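Local atomic coordinates of mirolysin (Tannerella forsythia, PDB entry 6R7V), a protein that probably cleaves proteins and peptides as a zinc-dependent metallopeptidase of the pappalysin family, captured here as the latent zymogen held by a cysteine switch. Residues Leu213-Ile218 and Asp230-Thr235; Met262-Met267 and Met275-Lys280. The protein carries 1 engineered substitution. One frame throughout, in Å; residues are numbered along the deposited sequence.

Contact 1. Residues Leu213-Ile218 and Asp230-Thr235. With CA (calcium ion), chain C; ZN (zinc ion), chain D.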
loop_
_atom_site.group_PDB
_atom_site.type_symbol
_atom_site.label_atom_id
_atom_site.label_comp_id
_atom_site.label_asym_id
_atom_site.label_seq_id
_atom_site.Cartn_x
_atom_site.Cartn_y
_atom_site.Cartn_z
ATOM N N LEU A 213 -3.681 0.874 4.115
ATOM C CA LEU A 213 -5.109 0.753 4.286
ATOM C C LEU A 213 -5.501 -0.585 4.956
ATOM O O LEU A 213 -6.632 -1.077 4.822
ATOM C CB LEU A 213 -5.844 0.971 2.962
ATOM C CG LEU A 213 -5.716 2.394 2.397
ATOM C CD1 LEU A 213 -6.341 2.484 1.033
ATOM C CD2 LEU A 213 -6.315 3.456 3.378
ATOM N N ASP A 214 -4.579 -1.124 5.748
ATOM C CA ASP A 214 -4.803 -2.223 6.698
ATOM C C ASP A 214 -4.771 -3.628 6.100
ATOM O O ASP A 214 -5.053 -4.603 6.829
ATOM C CB ASP A 214 -6.141 -2.029 7.479
ATOM C CG ASP A 214 -6.040 -2.351 8.941
ATOM O OD1 ASP A 214 -4.928 -2.343 9.457
ATOM O OD2 ASP A 214 -7.094 -2.637 9.562
ATOM N N LEU A 215 -4.419 -3.779 4.830
ATOM C CA LEU A 215 -4.377 -5.130 4.270
ATOM C C LEU A 215 -3.075 -5.826 4.573
ATOM O O LEU A 215 -2.005 -5.181 4.621
ATOM C CB LEU A 215 -4.566 -5.105 2.746
ATOM C CG LEU A 215 -5.854 -4.472 2.238
ATOM C CD1 LEU A 215 -5.957 -4.639 0.738
ATOM C CD2 LEU A 215 -7.095 -5.049 2.939
ATOM N N ARG A 216 -3.159 -7.151 4.666
ATOM C CA ARG A 216 -2.003 -8.016 4.895
ATOM C C ARG A 216 -1.715 -8.850 3.673
ATOM O O ARG A 216 -2.601 -9.127 2.844
ATOM C CB ARG A 216 -2.302 -8.970 6.048
ATOM C CG ARG A 216 -2.511 -8.260 7.357
ATOM C CD ARG A 216 -2.532 -9.272 8.456
ATOM N NE ARG A 216 -2.984 -8.684 9.708
ATOM C CZ ARG A 216 -2.971 -9.333 10.863
ATOM N NH1 ARG A 216 -2.472 -10.562 10.937
ATOM N NH2 ARG A 216 -3.442 -8.757 11.957
ATOM N N HIS A 217 -0.506 -9.401 3.633
ATOM C CA HIS A 217 -0.169 -10.376 2.599
ATOM C C HIS A 217 -1.179 -11.496 2.574
ATOM O O HIS A 217 -1.555 -12.028 3.628
ATOM C CB HIS A 217 1.210 -10.931 2.852
ATOM C CG HIS A 217 2.264 -9.913 2.601
ATOM N ND1 HIS A 217 3.435 -9.920 3.305
ATOM C CD2 HIS A 217 2.273 -8.869 1.742
ATOM C CE1 HIS A 217 4.145 -8.901 2.846
ATOM N NE2 HIS A 217 3.475 -8.210 1.932
ATOM N N ILE A 218 -1.606 -11.860 1.360
ATOM C CA ILE A 218 -2.729 -12.780 1.188
ATOM C C ILE A 218 -2.445 -14.189 1.775
ATOM O O ILE A 218 -3.366 -14.885 2.200
ATOM C CB ILE A 218 -3.102 -12.850 -0.302
ATOM C CG1 ILE A 218 -4.402 -13.620 -0.523
ATOM C CG2 ILE A 218 -1.948 -13.427 -1.161
ATOM C CD1 ILE A 218 -5.015 -13.371 -1.905
ATOM N N ASP A 230 -4.997 -13.473 6.437
ATOM C CA ASP A 230 -4.997 -12.057 6.069
ATOM C C ASP A 230 -6.271 -11.415 6.619
ATOM O O ASP A 230 -6.521 -10.244 6.363
ATOM C CB ASP A 230 -4.839 -11.851 4.549
ATOM C CG ASP A 230 -5.991 -12.329 3.700
ATOM O OD1 ASP A 230 -6.821 -13.139 4.204
ATOM O OD2 ASP A 230 -6.067 -11.913 2.520
ATOM N N ASN A 231 -7.074 -12.162 7.412
ATOM C CA ASN A 231 -8.328 -11.686 8.021
ATOM C C ASN A 231 -9.379 -11.308 6.980
ATOM O O ASN A 231 -10.326 -10.593 7.309
ATOM C CB ASN A 231 -8.113 -10.526 9.006
ATOM C CG ASN A 231 -7.142 -10.886 10.110
ATOM O OD1 ASN A 231 -6.135 -10.215 10.306
ATOM N ND2 ASN A 231 -7.395 -11.974 10.817
ATOM N N ILE A 232 -9.247 -11.814 5.737
ATOM C CA ILE A 232 -10.228 -11.581 4.681
ATOM C C ILE A 232 -10.850 -12.920 4.277
ATOM O O ILE A 232 -10.148 -13.800 3.765
ATOM C CB ILE A 232 -9.618 -10.851 3.477
ATOM C CG1 ILE A 232 -8.846 -9.552 3.874
ATOM C CG2 ILE A 232 -10.718 -10.557 2.446
ATOM C CD1 ILE A 232 -9.679 -8.405 4.392
ATOM N N ALA A 233 -12.178 -13.076 4.501
ATOM C CA ALA A 233 -12.803 -14.353 4.192
ATOM C C ALA A 233 -12.858 -14.689 2.687
ATOM O O ALA A 233 -12.785 -15.877 2.336
ATOM C CB ALA A 233 -14.216 -14.379 4.773
ATOM N N ASP A 234 -12.931 -13.663 1.794
ATOM C CA ASP A 234 -13.084 -14.006 0.380
ATOM C C ASP A 234 -11.730 -14.138 -0.357
ATOM O O ASP A 234 -11.728 -14.442 -1.560
ATOM C CB ASP A 234 -14.036 -13.064 -0.344
ATOM C CG ASP A 234 -13.580 -11.638 -0.428
ATOM O OD1 ASP A 234 -12.439 -11.352 -0.006
ATOM O OD2 ASP A 234 -14.346 -10.802 -0.969
ATOM N N THR A 235 -10.583 -14.027 0.365
ATOM C CA THR A 235 -9.305 -14.380 -0.232
ATOM C C THR A 235 -9.051 -15.840 0.206
ATOM O O THR A 235 -8.992 -16.122 1.424
ATOM C CB THR A 235 -8.170 -13.426 0.158
ATOM O OG1 THR A 235 -8.172 -13.325 1.585
ATOM C CG2 THR A 235 -8.316 -12.071 -0.489
HETATM CA CA CA C . -8.102 -15.023 3.439
HETATM ZN ZN ZN D . 3.727 -6.304 1.292
HETATM O O HOH W 1 -5.330 -9.315 2.076
HETATM O O HOH W 2 -5.794 -8.241 4.661
HETATM O O HOH W 3 -6.133 -15.568 2.038
HETATM O O HOH W 4 -6.290 -16.113 4.882
HETATM O O HOH W 5 -9.074 -17.080 4.086
HETATM O O HOH W 6 -8.634 -14.912 5.931
#
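Asp230 packs against Arg216, His217 and Ile218, with its CB 3.4 Å from His217 O. Its CG lies between the backbone N and the carbonyl carbon (chi1 67°), and the carboxylate faces the calcium ion. OD1 binds the metal at 2.4 Å. OD1 also accepts from Ile232 N, met from above the carboxylate plane, in an Asx turn. OD2 accepts from Thr235 OG1 on its syn lone pair. Water 1 donates to Asp230 OD2 and Arg216 O, and water 2 links Arg216 N to Asp230 O. Asn231 sets OD1 over the centre of the Arg216 guanidinium, 3.3 Å from CZ, without hydrogen bonding; amide and guanidinium planes are 83° apart. Ile232 gives its O to calcium, and its CD1 lies 4.5 Å from Leu215 CD2. Thr235 binds calcium through O and OG1, while its CB meets Ile218 CD1 at 3.8 Å. Four waters complete the eight ligands; water 3 donates to Ile218 O. His217 binds zinc through NE2, with Cys6, His207 and His211, and its ND1 bonds Asp221. Residues 213-218 leave helix 203-212 through a Schellman motif with Asp214 at C-prime. Leu215 packs on helix 280-288, and Asn231 touches that helix and helix 20-32.

Contact 2. Residues Met262-Met267 and Met275-Lys280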
loop_
_atom_site.group_PDB
_atom_site.type_symbol
_atom_site.label_atom_id
_atom_site.label_comp_id
_atom_site.label_asym_id
_atom_site.label_seq_id
_atom_site.Cartn_x
_atom_site.Cartn_y
_atom_site.Cartn_z
ATOM N N MET A 262 -5.562 -17.023 -5.060
ATOM C CA MET A 262 -5.713 -15.776 -5.810
ATOM C C MET A 262 -4.358 -15.079 -5.985
ATOM O O MET A 262 -4.075 -14.016 -5.399
ATOM C CB MET A 262 -6.707 -14.886 -5.058
ATOM C CG MET A 262 -7.400 -13.935 -5.921
ATOM S SD MET A 262 -8.516 -12.972 -4.877
ATOM C CE MET A 262 -10.029 -13.888 -4.985
ATOM N N PHE A 263 -3.497 -15.691 -6.809
ATOM C CA PHE A 263 -2.131 -15.184 -6.987
ATOM C C PHE A 263 -2.090 -13.858 -7.729
ATOM O O PHE A 263 -1.047 -13.206 -7.714
ATOM C CB PHE A 263 -1.259 -16.216 -7.707
ATOM C CG PHE A 263 -1.739 -16.590 -9.085
ATOM C CD1 PHE A 263 -1.470 -15.772 -10.180
ATOM C CD2 PHE A 263 -2.481 -17.748 -9.286
ATOM C CE1 PHE A 263 -1.915 -16.118 -11.454
ATOM C CE2 PHE A 263 -2.918 -18.095 -10.558
ATOM C CZ PHE A 263 -2.647 -17.275 -11.631
ATOM N N MET A 264 -3.209 -13.453 -8.352
ATOM C CA MET A 264 -3.316 -12.181 -9.085
ATOM C C MET A 264 -3.867 -11.044 -8.182
ATOM O O MET A 264 -4.145 -9.944 -8.660
ATOM C CB MET A 264 -4.120 -12.335 -10.391
ATOM C CG MET A 264 -5.620 -12.611 -10.270
ATOM S SD MET A 264 -6.141 -14.099 -9.377
ATOM C CE MET A 264 -5.379 -15.374 -10.377
ATOM N N ASN A 265 -4.020 -11.332 -6.900
ATOM C CA ASN A 265 -4.384 -10.312 -5.908
ATOM C C ASN A 265 -3.210 -9.380 -5.717
ATOM O O ASN A 265 -2.061 -9.835 -5.665
ATOM C CB ASN A 265 -4.741 -10.986 -4.594
ATOM C CG ASN A 265 -5.426 -10.028 -3.640
ATOM O OD1 ASN A 265 -4.769 -9.303 -2.899
ATOM N ND2 ASN A 265 -6.757 -9.972 -3.692
ATOM N N TYR A 266 -3.474 -8.067 -5.556
ATOM C CA TYR A 266 -2.359 -7.136 -5.344
ATOM C C TYR A 266 -1.553 -7.414 -4.087
ATOM O O TYR A 266 -0.398 -6.956 -4.008
ATOM C CB TYR A 266 -2.883 -5.694 -5.254
ATOM C CG TYR A 266 -3.623 -5.231 -6.502
ATOM C CD1 TYR A 266 -3.015 -5.259 -7.747
ATOM C CD2 TYR A 266 -4.942 -4.797 -6.435
ATOM C CE1 TYR A 266 -3.708 -4.902 -8.902
ATOM C CE2 TYR A 266 -5.630 -4.394 -7.581
ATOM C CZ TYR A 266 -5.013 -4.465 -8.807
ATOM O OH TYR A 266 -5.692 -4.091 -9.936
ATOM N N MET A 267 -2.115 -8.136 -3.111
ATOM C CA MET A 267 -1.421 -8.402 -1.864
ATOM C C MET A 267 -0.610 -9.698 -1.894
ATOM O O MET A 267 -0.165 -10.160 -0.847
ATOM C CB MET A 267 -2.413 -8.408 -0.692
ATOM C CG MET A 267 -3.156 -7.057 -0.543
ATOM S SD MET A 267 -2.130 -5.543 -0.680
ATOM C CE MET A 267 -1.024 -5.761 0.748
ATOM N N MET A 275 -0.948 -9.122 -11.750
ATOM C CA MET A 275 -1.909 -8.723 -10.737
ATOM C C MET A 275 -3.061 -7.977 -11.360
ATOM O O MET A 275 -2.873 -7.227 -12.327
ATOM C CB MET A 275 -1.276 -7.804 -9.708
ATOM C CG MET A 275 -0.203 -8.455 -8.935
ATOM S SD MET A 275 0.564 -7.256 -7.810
ATOM C CE MET A 275 1.191 -8.446 -6.582
ATOM N N ASN A 276 -4.253 -8.092 -10.773
ATOM C CA ASN A 276 -5.365 -7.370 -11.381
ATOM C C ASN A 276 -6.614 -7.249 -10.489
ATOM O O ASN A 276 -7.643 -6.799 -10.998
ATOM C CB ASN A 276 -5.760 -7.991 -12.748
ATOM C CG ASN A 276 -5.905 -9.484 -12.640
ATOM O OD1 ASN A 276 -6.695 -9.974 -11.838
ATOM N ND2 ASN A 276 -5.111 -10.242 -13.410
ATOM N N LEU A 277 -6.530 -7.563 -9.168
ATOM C CA LEU A 277 -7.703 -7.297 -8.336
ATOM C C LEU A 277 -7.407 -7.158 -6.875
ATOM O O LEU A 277 -6.414 -7.695 -6.328
ATOM C CB LEU A 277 -8.842 -8.366 -8.483
ATOM C CG LEU A 277 -8.704 -9.633 -7.616
ATOM C CD1 LEU A 277 -10.043 -10.390 -7.540
ATOM C CD2 LEU A 277 -7.639 -10.583 -8.153
ATOM N N PHE A 278 -8.333 -6.404 -6.235
ATOM C CA PHE A 278 -8.640 -6.484 -4.820
ATOM C C PHE A 278 -9.945 -7.218 -4.718
ATOM O O PHE A 278 -10.745 -7.134 -5.656
ATOM C CB PHE A 278 -8.810 -5.113 -4.140
ATOM C CG PHE A 278 -7.546 -4.307 -3.921
ATOM C CD1 PHE A 278 -6.567 -4.735 -3.020
ATOM C CD2 PHE A 278 -7.385 -3.071 -4.544
ATOM C CE1 PHE A 278 -5.441 -3.945 -2.770
ATOM C CE2 PHE A 278 -6.251 -2.293 -4.304
ATOM C CZ PHE A 278 -5.277 -2.753 -3.443
ATOM N N THR A 279 -10.220 -7.847 -3.592
ATOM C CA THR A 279 -11.542 -8.445 -3.423
ATOM C C THR A 279 -12.517 -7.469 -2.753
ATOM O O THR A 279 -12.103 -6.466 -2.143
ATOM C CB THR A 279 -11.488 -9.703 -2.567
ATOM O OG1 THR A 279 -11.172 -9.370 -1.210
ATOM C CG2 THR A 279 -10.570 -10.754 -3.095
ATOM N N LYS A 280 -13.815 -7.807 -2.774
ATOM C CA LYS A 280 -14.801 -7.005 -2.037
ATOM C C LYS A 280 -14.466 -6.961 -0.531
ATOM O O LYS A 280 -14.656 -5.926 0.110
ATOM C CB LYS A 280 -16.199 -7.582 -2.234
ATOM C CG LYS A 280 -16.685 -7.413 -3.678
ATOM C CD LYS A 280 -17.971 -8.192 -3.929
ATOM C CE LYS A 280 -18.425 -8.042 -5.360
ATOM N NZ LYS A 280 -19.606 -8.911 -5.638
#
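Tyr266 and Phe278 both carry CG anti to their own carbonyl carbon (chi1 -60° and -73°), which helps bring their rings together. The edge of Tyr266 points at the face of Phe278 in a T-shaped pair. The centroids of the Tyr266 and Phe278 rings are 4.7 Å apart. Their planes meet at 68°. Tyr266 CD2 sits over the centre of the Phe278 ring. Over one face of Tyr266, off centre, lies Leu277 N. Met275 SD comes to the Tyr266 edge as a Met-aromatic contact. The Met275 chain is extended beyond CG, and Met275 CE lies 3.4 Å from Tyr266 O.

Backbone hydrogen bonds join the two segments. Met264 O accepts from Asn276 N at 2.8 Å, and weakly from Leu277 N. Tyr266 N donates to Leu277 O at 3.1 Å. Asn265 and Leu277 thus form a single beta bridge. Met264 CG packs on Leu277 CD2 at 3.6 Å. Met262 SD lies 3.5 Å from Thr279 CG2. Asn265 OD1 accepts from Met267 N, closing an Asx turn. Tyr266 O is hydrogen-bonded to His207 ND1, a second-shell contact to a zinc ligand. Met267 SD stands at the Phe278 edge, and the Met267 side chain comes within about 5 Å of the zinc ion, nearest atoms. This fits the Met-turn of metzincins, the tight loop with a methionine beneath the zinc site.

Both contacts are buried, lie on the same side of the chain's centre and follow each other along the chain. Their centres are about 10 Å apart. Contact 1 is polar: water bridges and calcium ligation dominate, with a few apolar touches. Contact 2 is mostly apolar, built of aromatic and methionine side chains around a short backbone bridge. Both reach the zinc site: contact 1 supplies the ligand His217, contact 2 the probable Met-turn methionine. They also touch directly. Asp234 OD1 and Thr279 OG1 lie 2.6 Å apart, a probable hydrogen bond at the start of helix 280-288. Ile218 N meets Met267 O at 3.1 Å, a probable backbone hydrogen bond.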